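Long-range contact in NEQ263 (PDB 5BN3), which probably binds ATP as the B-type, alpha/beta-family subunit of the ATP synthase core complex of Nanoarchaeum equitans: residues I110-H122 / F383-S397. Sequence-based numbering, arbitrary orientation.
Sequences ILYTGISSIDVAH and FIKQDYYEYRSIEKS
Gly114 O takes two hydrogen bonds from the segment 383-397. Arg392 N donates to Gly114 O at 2.8 Å, in the carbonyl plane on a lone pair. Gln386 NE2 donates to Gly114 O at 2.8 Å, tilted 32° from that plane. The same amide returns a bond: Gln386 OE1 accepts from Ser116 N. Gln386 thus spans Ile115, bonded to the oxygen before it and the N-H after it. Its chain reaches there because CG lies anti to the backbone N (chi1 172°) and the rest is extended. Gly114 CA lies over one face of the Tyr391 ring, a CH-pi contact 3.7 Å from the centroid.

Ser116 OG donates to Ser397 OG at 2.8 Å and accepts from Arg392 NH1, nearly in the guanidinium plane. Ser116 CB sits over a face of the Phe383 ring, while Val120 CG2 meets the ring's edge at CZ. Ile394 packs obliquely on Tyr112, with its CB 3.6 Å from Tyr112 CE1.

A second shell fixes these groups. Arg392 is held by a salt bridge from NE to Glu390 OE2 and by bonds from NH1 to Phe383 O and NH2 to Lys385 O. With an alanine at this position, Ser116 OG would probably lose its donor, Glu390 its charge partner, and Phe383 O and Lys385 O their guanidinium bonds. The Asp119 carboxylate grips Thr113 N, Thr113 OG1 and Gly114 N, and Thr113 OG1 in turn accepts from Ile115 N, an ST turn. One water joins Asp119 OD2, Arg392 O and Ser397 OG; another links Ser117 N to Ile384 O and Gln386 OE1.

The contact ties the nucleotide-binding domain to the C-terminal helical domain. Phe383 also packs on helices 334-356 and 394-408, and the short, weakly bonded strand 110-111 pairs antiparallel with strand 124-125.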
ATOM      1  N   ILE B 110      14.017 -41.813   2.689  1.00 31.03           N
ATOM      2  CA  ILE B 110      12.662 -41.438   3.089  1.00 29.98           C
ATOM      3  C   ILE B 110      12.330 -41.862   4.522  1.00 38.18           C
ATOM      4  O   ILE B 110      12.533 -43.017   4.901  1.00 37.19           O
ATOM      5  CB  ILE B 110      11.606 -42.042   2.131  1.00 40.92           C
ATOM      6  CG1 ILE B 110      11.701 -41.388   0.749  1.00 40.13           C
ATOM      7  CG2 ILE B 110      10.204 -41.864   2.691  1.00 38.93           C
ATOM      8  CD1 ILE B 110      10.679 -41.910  -0.249  1.00 41.08           C
ATOM      9  N   LEU B 111      11.831 -40.914   5.312  1.00 34.23           N
ATOM     10  CA  LEU B 111      11.239 -41.216   6.612  1.00 36.92           C
ATOM     11  C   LEU B 111       9.732 -41.340   6.425  1.00 38.74           C
ATOM     12  O   LEU B 111       9.041 -40.338   6.224  1.00 34.71           O
ATOM     13  CB  LEU B 111      11.537 -40.101   7.620  1.00 42.21           C
ATOM     14  CG  LEU B 111      12.975 -39.902   8.102  1.00 41.01           C
ATOM     15  CD1 LEU B 111      13.098 -38.612   8.894  1.00 44.73           C
ATOM     16  CD2 LEU B 111      13.410 -41.073   8.957  1.00 45.73           C
ATOM     17  N   TYR B 112       9.213 -42.562   6.487  1.00 33.82           N
ATOM     18  CA  TYR B 112       7.783 -42.766   6.271  1.00 37.62           C
ATOM     19  C   TYR B 112       6.924 -42.303   7.448  1.00 39.85           C
ATOM     20  O   TYR B 112       7.129 -42.714   8.591  1.00 43.58           O
ATOM     21  CB  TYR B 112       7.488 -44.218   5.886  1.00 39.60           C
ATOM     22  CG  TYR B 112       7.852 -44.497   4.453  1.00 44.95           C
ATOM     23  CD1 TYR B 112       7.011 -44.111   3.423  1.00 48.96           C
ATOM     24  CD2 TYR B 112       9.047 -45.119   4.126  1.00 47.61           C
ATOM     25  CE1 TYR B 112       7.340 -44.346   2.114  1.00 52.72           C
ATOM     26  CE2 TYR B 112       9.384 -45.361   2.814  1.00 48.70           C
ATOM     27  CZ  TYR B 112       8.523 -44.970   1.816  1.00 50.12           C
ATOM     28  OH  TYR B 112       8.833 -45.197   0.503  1.00 70.08           O
ATOM     29  N   THR B 113       5.966 -41.435   7.143  1.00 34.51           N
ATOM     30  CA  THR B 113       5.103 -40.839   8.151  1.00 36.42           C
ATOM     31  C   THR B 113       3.850 -41.668   8.362  1.00 35.89           C
ATOM     32  O   THR B 113       3.214 -41.585   9.411  1.00 34.42           O
ATOM     33  CB  THR B 113       4.685 -39.407   7.754  1.00 35.91           C
ATOM     34  OG1 THR B 113       3.850 -39.454   6.589  1.00 38.97           O
ATOM     35  CG2 THR B 113       5.910 -38.562   7.459  1.00 37.37           C
ATOM     36  N   GLY B 114       3.492 -42.461   7.355  1.00 33.76           N
ATOM     37  CA  GLY B 114       2.266 -43.236   7.400  1.00 35.68           C
ATOM     38  C   GLY B 114       1.080 -42.422   6.925  1.00 40.78           C
ATOM     39  O   GLY B 114      -0.059 -42.893   6.934  1.00 36.29           O
ATOM     40  N   ILE B 115       1.359 -41.191   6.509  1.00 36.15           N
ATOM     41  CA  ILE B 115       0.334 -40.278   6.020  1.00 33.15           C
ATOM     42  C   ILE B 115       0.396 -40.207   4.493  1.00 36.50           C
ATOM     43  O   ILE B 115       1.388 -39.745   3.930  1.00 33.76           O
ATOM     44  CB  ILE B 115       0.536 -38.872   6.626  1.00 38.01           C
ATOM     45  CG1 ILE B 115       0.544 -38.956   8.159  1.00 36.82           C
ATOM     46  CG2 ILE B 115      -0.543 -37.917   6.149  1.00 30.18           C
ATOM     47  CD1 ILE B 115       1.091 -37.717   8.844  1.00 36.00           C
ATOM     48  N   SER B 116      -0.666 -40.661   3.830  1.00 32.88           N
ATOM     49  CA  SER B 116      -0.684 -40.784   2.371  1.00 34.34           C
ATOM     50  C   SER B 116      -0.423 -39.472   1.639  1.00 34.76           C
ATOM     51  O   SER B 116       0.351 -39.433   0.685  1.00 35.20           O
ATOM     52  CB  SER B 116      -2.019 -41.365   1.906  1.00 45.06           C
ATOM     53  OG  SER B 116      -2.257 -42.627   2.495  1.00 39.93           O
ATOM     54  N   SER B 117      -1.075 -38.405   2.087  1.00 30.89           N
ATOM     55  CA  SER B 117      -0.939 -37.096   1.453  1.00 33.45           C
ATOM     56  C   SER B 117       0.489 -36.556   1.519  1.00 39.25           C
ATOM     57  O   SER B 117       0.855 -35.657   0.760  1.00 38.09           O
ATOM     58  CB  SER B 117      -1.923 -36.100   2.070  1.00 30.77           C
ATOM     59  OG  SER B 117      -1.783 -36.035   3.476  1.00 36.15           O
ATOM     60  N   ILE B 118       1.295 -37.113   2.419  1.00 33.82           N
ATOM     61  CA  ILE B 118       2.712 -36.769   2.501  1.00 38.56           C
ATOM     62  C   ILE B 118       3.587 -37.802   1.784  1.00 37.38           C
ATOM     63  O   ILE B 118       4.346 -37.457   0.879  1.00 36.84           O
ATOM     64  CB  ILE B 118       3.176 -36.658   3.969  1.00 31.95           C
ATOM     65  CG1 ILE B 118       2.539 -35.436   4.642  1.00 39.52           C
ATOM     66  CG2 ILE B 118       4.693 -36.569   4.049  1.00 34.05           C
ATOM     67  CD1 ILE B 118       2.922 -35.273   6.103  1.00 35.73           C
ATOM     68  N   ASP B 119       3.469 -39.067   2.182  1.00 32.05           N
ATOM     69  CA  ASP B 119       4.395 -40.116   1.741  1.00 32.87           C
ATOM     70  C   ASP B 119       4.514 -40.339   0.228  1.00 37.33           C
ATOM     71  O   ASP B 119       5.609 -40.582  -0.277  1.00 37.01           O
ATOM     72  CB  ASP B 119       4.060 -41.444   2.431  1.00 35.52           C
ATOM     73  CG  ASP B 119       4.389 -41.436   3.910  1.00 48.30           C
ATOM     74  OD1 ASP B 119       5.146 -40.547   4.355  1.00 42.09           O
ATOM     75  OD2 ASP B 119       3.899 -42.332   4.629  1.00 47.69           O
ATOM     76  N   VAL B 120       3.397 -40.270  -0.489  1.00 36.91           N
ATOM     77  CA  VAL B 120       3.416 -40.538  -1.926  1.00 33.47           C
ATOM     78  C   VAL B 120       4.087 -39.425  -2.730  1.00 34.18           C
ATOM     79  O   VAL B 120       5.114 -39.642  -3.369  1.00 33.58           O
ATOM     80  CB  VAL B 120       1.996 -40.786  -2.478  1.00 34.48           C
ATOM     81  CG1 VAL B 120       2.044 -41.011  -3.975  1.00 38.37           C
ATOM     82  CG2 VAL B 120       1.369 -41.987  -1.791  1.00 34.38           C
ATOM     83  N   ALA B 121       3.516 -38.227  -2.680  1.00 31.83           N
ATOM     84  CA  ALA B 121       3.984 -37.138  -3.533  1.00 34.86           C
ATOM     85  C   ALA B 121       5.014 -36.223  -2.875  1.00 37.42           C
ATOM     86  O   ALA B 121       5.837 -35.628  -3.561  1.00 36.49           O
ATOM     87  CB  ALA B 121       2.812 -36.329  -4.039  1.00 40.44           C
ATOM     88  N   HIS B 122       4.971 -36.100  -1.552  1.00 30.73           N
ATOM     89  CA  HIS B 122       5.860 -35.158  -0.867  1.00 32.54           C
ATOM     90  C   HIS B 122       6.596 -35.754   0.333  1.00 34.24           C
ATOM     91  O   HIS B 122       6.539 -35.190   1.428  1.00 31.32           O
ATOM     92  CB  HIS B 122       5.059 -33.934  -0.402  1.00 29.46           C
ATOM     93  CG  HIS B 122       4.116 -33.398  -1.435  1.00 33.77           C
ATOM     94  ND1 HIS B 122       4.542 -32.840  -2.620  1.00 38.52           N
ATOM     95  CD2 HIS B 122       2.761 -33.324  -1.453  1.00 34.42           C
ATOM     96  CE1 HIS B 122       3.496 -32.452  -3.327  1.00 36.34           C
ATOM     97  NE2 HIS B 122       2.403 -32.734  -2.639  1.00 36.98           N
ATOM     98  N   PHE B 383      -8.085 -40.628  -0.122  1.00 44.36           N
ATOM     99  CA  PHE B 383      -6.627 -40.631  -0.088  1.00 31.59           C
ATOM    100  C   PHE B 383      -6.084 -39.644   0.948  1.00 45.93           C
ATOM    101  O   PHE B 383      -5.325 -40.022   1.839  1.00 39.04           O
ATOM    102  CB  PHE B 383      -6.064 -40.323  -1.479  1.00 36.84           C
ATOM    103  CG  PHE B 383      -4.567 -40.332  -1.545  1.00 46.08           C
ATOM    104  CD1 PHE B 383      -3.872 -41.528  -1.636  1.00 41.65           C
ATOM    105  CD2 PHE B 383      -3.852 -39.143  -1.531  1.00 34.56           C
ATOM    106  CE1 PHE B 383      -2.489 -41.541  -1.701  1.00 38.60           C
ATOM    107  CE2 PHE B 383      -2.468 -39.150  -1.595  1.00 37.14           C
ATOM    108  CZ  PHE B 383      -1.787 -40.349  -1.680  1.00 39.68           C
ATOM    109  N   ILE B 384      -6.479 -38.381   0.825  1.00 37.86           N
ATOM    110  CA  ILE B 384      -6.050 -37.351   1.767  1.00 35.57           C
ATOM    111  C   ILE B 384      -6.671 -37.563   3.146  1.00 32.18           C
ATOM    112  O   ILE B 384      -5.963 -37.575   4.153  1.00 37.99           O
ATOM    113  CB  ILE B 384      -6.397 -35.934   1.254  1.00 36.74           C
ATOM    114  CG1 ILE B 384      -5.689 -35.666  -0.077  1.00 34.58           C
ATOM    115  CG2 ILE B 384      -6.007 -34.882   2.276  1.00 38.25           C
ATOM    116  CD1 ILE B 384      -5.982 -34.295  -0.653  1.00 40.13           C
ATOM    117  N   LYS B 385      -7.991 -37.730   3.184  1.00 33.23           N
ATOM    118  CA  LYS B 385      -8.706 -37.949   4.438  1.00 36.33           C
ATOM    119  C   LYS B 385      -8.199 -39.225   5.106  1.00 42.70           C
ATOM    120  O   LYS B 385      -8.143 -40.288   4.483  1.00 40.32           O
ATOM    121  CB  LYS B 385     -10.218 -38.031   4.192  1.00 39.71           C
ATOM    122  CG  LYS B 385     -11.065 -38.076   5.463  1.00 43.52           C
ATOM    123  CD  LYS B 385     -12.561 -38.101   5.145  1.00 50.73           C
ATOM    124  CE  LYS B 385     -13.407 -38.241   6.406  1.00 50.78           C
ATOM    125  NZ  LYS B 385     -13.397 -37.019   7.256  1.00 51.18           N
ATOM    126  N   GLN B 386      -7.818 -39.102   6.373  1.00 37.19           N
ATOM    127  CA  GLN B 386      -7.166 -40.184   7.102  1.00 49.25           C
ATOM    128  C   GLN B 386      -7.216 -39.878   8.596  1.00 45.96           C
ATOM    129  O   GLN B 386      -7.077 -38.722   8.997  1.00 39.25           O
ATOM    130  CB  GLN B 386      -5.714 -40.317   6.628  1.00 43.58           C
ATOM    131  CG  GLN B 386      -4.857 -41.279   7.430  1.00 39.14           C
ATOM    132  CD  GLN B 386      -3.422 -41.321   6.942  1.00 42.78           C
ATOM    133  OE1 GLN B 386      -3.126 -40.940   5.807  1.00 39.37           O
ATOM    134  NE2 GLN B 386      -2.522 -41.783   7.800  1.00 39.45           N
ATOM    135  N   ASP B 387      -7.415 -40.901   9.421  1.00 40.89           N
ATOM    136  CA  ASP B 387      -7.527 -40.688  10.863  1.00 39.28           C
ATOM    137  C   ASP B 387      -6.199 -40.275  11.502  1.00 32.59           C
ATOM    138  O   ASP B 387      -5.122 -40.652  11.036  1.00 34.77           O
ATOM    139  CB  ASP B 387      -8.073 -41.937  11.559  1.00 44.08           C
ATOM    140  CG  ASP B 387      -8.447 -41.678  13.005  1.00 51.56           C
ATOM    141  OD1 ASP B 387      -7.577 -41.844  13.888  1.00 57.37           O
ATOM    142  OD2 ASP B 387      -9.609 -41.298  13.262  1.00 61.48           O
ATOM    143  N   TYR B 388      -6.297 -39.495  12.575  1.00 32.89           N
ATOM    144  CA  TYR B 388      -5.139 -39.034  13.337  1.00 35.31           C
ATOM    145  C   TYR B 388      -4.333 -40.200  13.911  1.00 43.12           C
ATOM    146  O   TYR B 388      -3.128 -40.081  14.142  1.00 37.46           O
ATOM    147  CB  TYR B 388      -5.623 -38.103  14.454  1.00 39.82           C
ATOM    148  CG  TYR B 388      -4.561 -37.641  15.424  1.00 37.39           C
ATOM    149  CD1 TYR B 388      -3.439 -36.956  14.987  1.00 35.26           C
ATOM    150  CD2 TYR B 388      -4.704 -37.857  16.786  1.00 51.37           C
ATOM    151  CE1 TYR B 388      -2.476 -36.522  15.878  1.00 38.25           C
ATOM    152  CE2 TYR B 388      -3.748 -37.425  17.683  1.00 54.74           C
ATOM    153  CZ  TYR B 388      -2.637 -36.758  17.224  1.00 49.21           C
ATOM    154  OH  TYR B 388      -1.680 -36.326  18.111  1.00 57.38           O
ATOM    155  N   TYR B 389      -5.001 -41.328  14.131  1.00 40.86           N
ATOM    156  CA  TYR B 389      -4.343 -42.504  14.694  1.00 43.36           C
ATOM    157  C   TYR B 389      -4.136 -43.608  13.664  1.00 40.54           C
ATOM    158  O   TYR B 389      -3.826 -44.746  14.017  1.00 43.46           O
ATOM    159  CB  TYR B 389      -5.137 -43.033  15.890  1.00 41.63           C
ATOM    160  CG  TYR B 389      -5.169 -42.070  17.048  1.00 50.12           C
ATOM    161  CD1 TYR B 389      -4.007 -41.744  17.727  1.00 48.56           C
ATOM    162  CD2 TYR B 389      -6.357 -41.490  17.463  1.00 45.99           C
ATOM    163  CE1 TYR B 389      -4.027 -40.865  18.781  1.00 49.81           C
ATOM    164  CE2 TYR B 389      -6.386 -40.610  18.524  1.00 51.61           C
ATOM    165  CZ  TYR B 389      -5.216 -40.303  19.179  1.00 49.95           C
ATOM    166  OH  TYR B 389      -5.231 -39.426  20.236  1.00 62.94           O
ATOM    167  N   GLU B 390      -4.300 -43.266  12.392  1.00 37.14           N
ATOM    168  CA  GLU B 390      -4.158 -44.241  11.316  1.00 37.90           C
ATOM    169  C   GLU B 390      -2.780 -44.169  10.667  1.00 48.11           C
ATOM    170  O   GLU B 390      -2.301 -43.084  10.325  1.00 39.69           O
ATOM    171  CB  GLU B 390      -5.241 -44.024  10.255  1.00 42.05           C
ATOM    172  CG  GLU B 390      -5.136 -44.964   9.062  1.00 47.92           C
ATOM    173  CD  GLU B 390      -6.282 -44.801   8.082  1.00 54.33           C
ATOM    174  OE1 GLU B 390      -7.121 -43.896   8.286  1.00 53.75           O
ATOM    175  OE2 GLU B 390      -6.344 -45.576   7.104  1.00 49.86           O
ATOM    176  N   TYR B 391      -2.147 -45.328  10.508  1.00 33.73           N
ATOM    177  CA  TYR B 391      -0.876 -45.426   9.801  1.00 37.54           C
ATOM    178  C   TYR B 391      -1.075 -46.202   8.505  1.00 43.98           C
ATOM    179  O   TYR B 391      -1.557 -47.336   8.519  1.00 42.45           O
ATOM    180  CB  TYR B 391       0.177 -46.131  10.666  1.00 42.39           C
ATOM    181  CG  TYR B 391       1.545 -46.199  10.023  1.00 45.12           C
ATOM    182  CD1 TYR B 391       1.860 -47.193   9.102  1.00 39.75           C
ATOM    183  CD2 TYR B 391       2.525 -45.272  10.340  1.00 43.78           C
ATOM    184  CE1 TYR B 391       3.106 -47.251   8.512  1.00 42.35           C
ATOM    185  CE2 TYR B 391       3.774 -45.324   9.758  1.00 43.84           C
ATOM    186  CZ  TYR B 391       4.058 -46.313   8.846  1.00 46.48           C
ATOM    187  OH  TYR B 391       5.305 -46.360   8.266  1.00 45.70           O
ATOM    188  N   ARG B 392      -0.694 -45.597   7.388  1.00 37.13           N
ATOM    189  CA  ARG B 392      -0.768 -46.281   6.106  1.00 43.93           C
ATOM    190  C   ARG B 392       0.625 -46.582   5.574  1.00 50.77           C
ATOM    191  O   ARG B 392       1.460 -45.685   5.454  1.00 37.83           O
ATOM    192  CB  ARG B 392      -1.548 -45.440   5.089  1.00 42.45           C
ATOM    193  CG  ARG B 392      -2.966 -45.111   5.515  1.00 45.21           C
ATOM    194  CD  ARG B 392      -3.774 -44.593   4.347  1.00 39.00           C
ATOM    195  NE  ARG B 392      -5.124 -44.196   4.738  1.00 45.29           N
ATOM    196  CZ  ARG B 392      -5.803 -43.208   4.166  1.00 47.54           C
ATOM    197  NH1 ARG B 392      -5.254 -42.511   3.181  1.00 40.11           N
ATOM    198  NH2 ARG B 392      -7.024 -42.912   4.583  1.00 42.27           N
ATOM    199  N   SER B 393       0.880 -47.850   5.264  1.00 37.80           N
ATOM    200  CA  SER B 393       2.118 -48.215   4.592  1.00 37.09           C
ATOM    201  C   SER B 393       2.089 -47.598   3.200  1.00 35.07           C
ATOM    202  O   SER B 393       1.017 -47.281   2.677  1.00 41.15           O
ATOM    203  CB  SER B 393       2.270 -49.735   4.502  1.00 42.43           C
ATOM    204  OG  SER B 393       1.322 -50.296   3.612  1.00 37.09           O
ATOM    205  N   ILE B 394       3.263 -47.410   2.605  1.00 36.60           N
ATOM    206  CA  ILE B 394       3.344 -46.825   1.272  1.00 39.22           C
ATOM    207  C   ILE B 394       2.626 -47.713   0.253  1.00 44.00           C
ATOM    208  O   ILE B 394       2.037 -47.216  -0.711  1.00 37.29           O
ATOM    209  CB  ILE B 394       4.815 -46.559   0.863  1.00 38.54           C
ATOM    210  CG1 ILE B 394       4.887 -45.799  -0.461  1.00 43.25           C
ATOM    211  CG2 ILE B 394       5.607 -47.856   0.784  1.00 49.18           C
ATOM    212  CD1 ILE B 394       4.257 -44.429  -0.407  1.00 41.23           C
ATOM    213  N   GLU B 395       2.653 -49.024   0.491  1.00 43.61           N
ATOM    214  CA  GLU B 395       1.954 -49.978  -0.360  1.00 44.06           C
ATOM    215  C   GLU B 395       0.444 -49.782  -0.277  1.00 38.84           C
ATOM    216  O   GLU B 395      -0.257 -49.868  -1.285  1.00 45.58           O
ATOM    217  CB  GLU B 395       2.318 -51.418   0.021  1.00 43.09           C
ATOM    218  CG  GLU B 395       3.767 -51.804  -0.247  1.00 59.23           C
ATOM    219  CD  GLU B 395       4.714 -51.372   0.858  1.00 75.14           C
ATOM    220  OE1 GLU B 395       4.242 -51.038   1.966  1.00 52.23           O
ATOM    221  OE2 GLU B 395       5.940 -51.374   0.618  1.00 72.96           O
ATOM    222  N   LYS B 396      -0.052 -49.514   0.928  1.00 37.46           N
ATOM    223  CA  LYS B 396      -1.471 -49.239   1.130  1.00 35.20           C
ATOM    224  C   LYS B 396      -1.883 -47.952   0.416  1.00 49.28           C
ATOM    225  O   LYS B 396      -2.960 -47.877  -0.176  1.00 37.71           O
ATOM    226  CB  LYS B 396      -1.795 -49.149   2.625  1.00 39.13           C
ATOM    227  CG  LYS B 396      -3.246 -48.801   2.935  1.00 47.37           C
ATOM    228  CD  LYS B 396      -4.205 -49.817   2.326  1.00 56.74           C
ATOM    229  CE  LYS B 396      -5.658 -49.425   2.551  1.00 59.03           C
ATOM    230  NZ  LYS B 396      -6.027 -49.383   3.989  1.00 65.06           N
ATOM    231  N   SER B 397      -1.014 -46.947   0.465  1.00 39.31           N
ATOM    232  CA  SER B 397      -1.272 -45.678  -0.208  1.00 33.67           C
ATOM    233  C   SER B 397      -1.341 -45.849  -1.727  1.00 38.18           C
ATOM    234  O   SER B 397      -2.162 -45.214  -2.391  1.00 40.45           O
ATOM    235  CB  SER B 397      -0.200 -44.649   0.165  1.00 38.53           C
ATOM    236  OG  SER B 397      -0.283 -44.301   1.538  1.00 36.89           O
TER
HETATM  237  O   HOH W   1      -3.312 -38.440   4.243  1.00 37.58           O
HETATM  238  O   HOH W   2       1.798 -43.921   3.158  1.00 37.67           O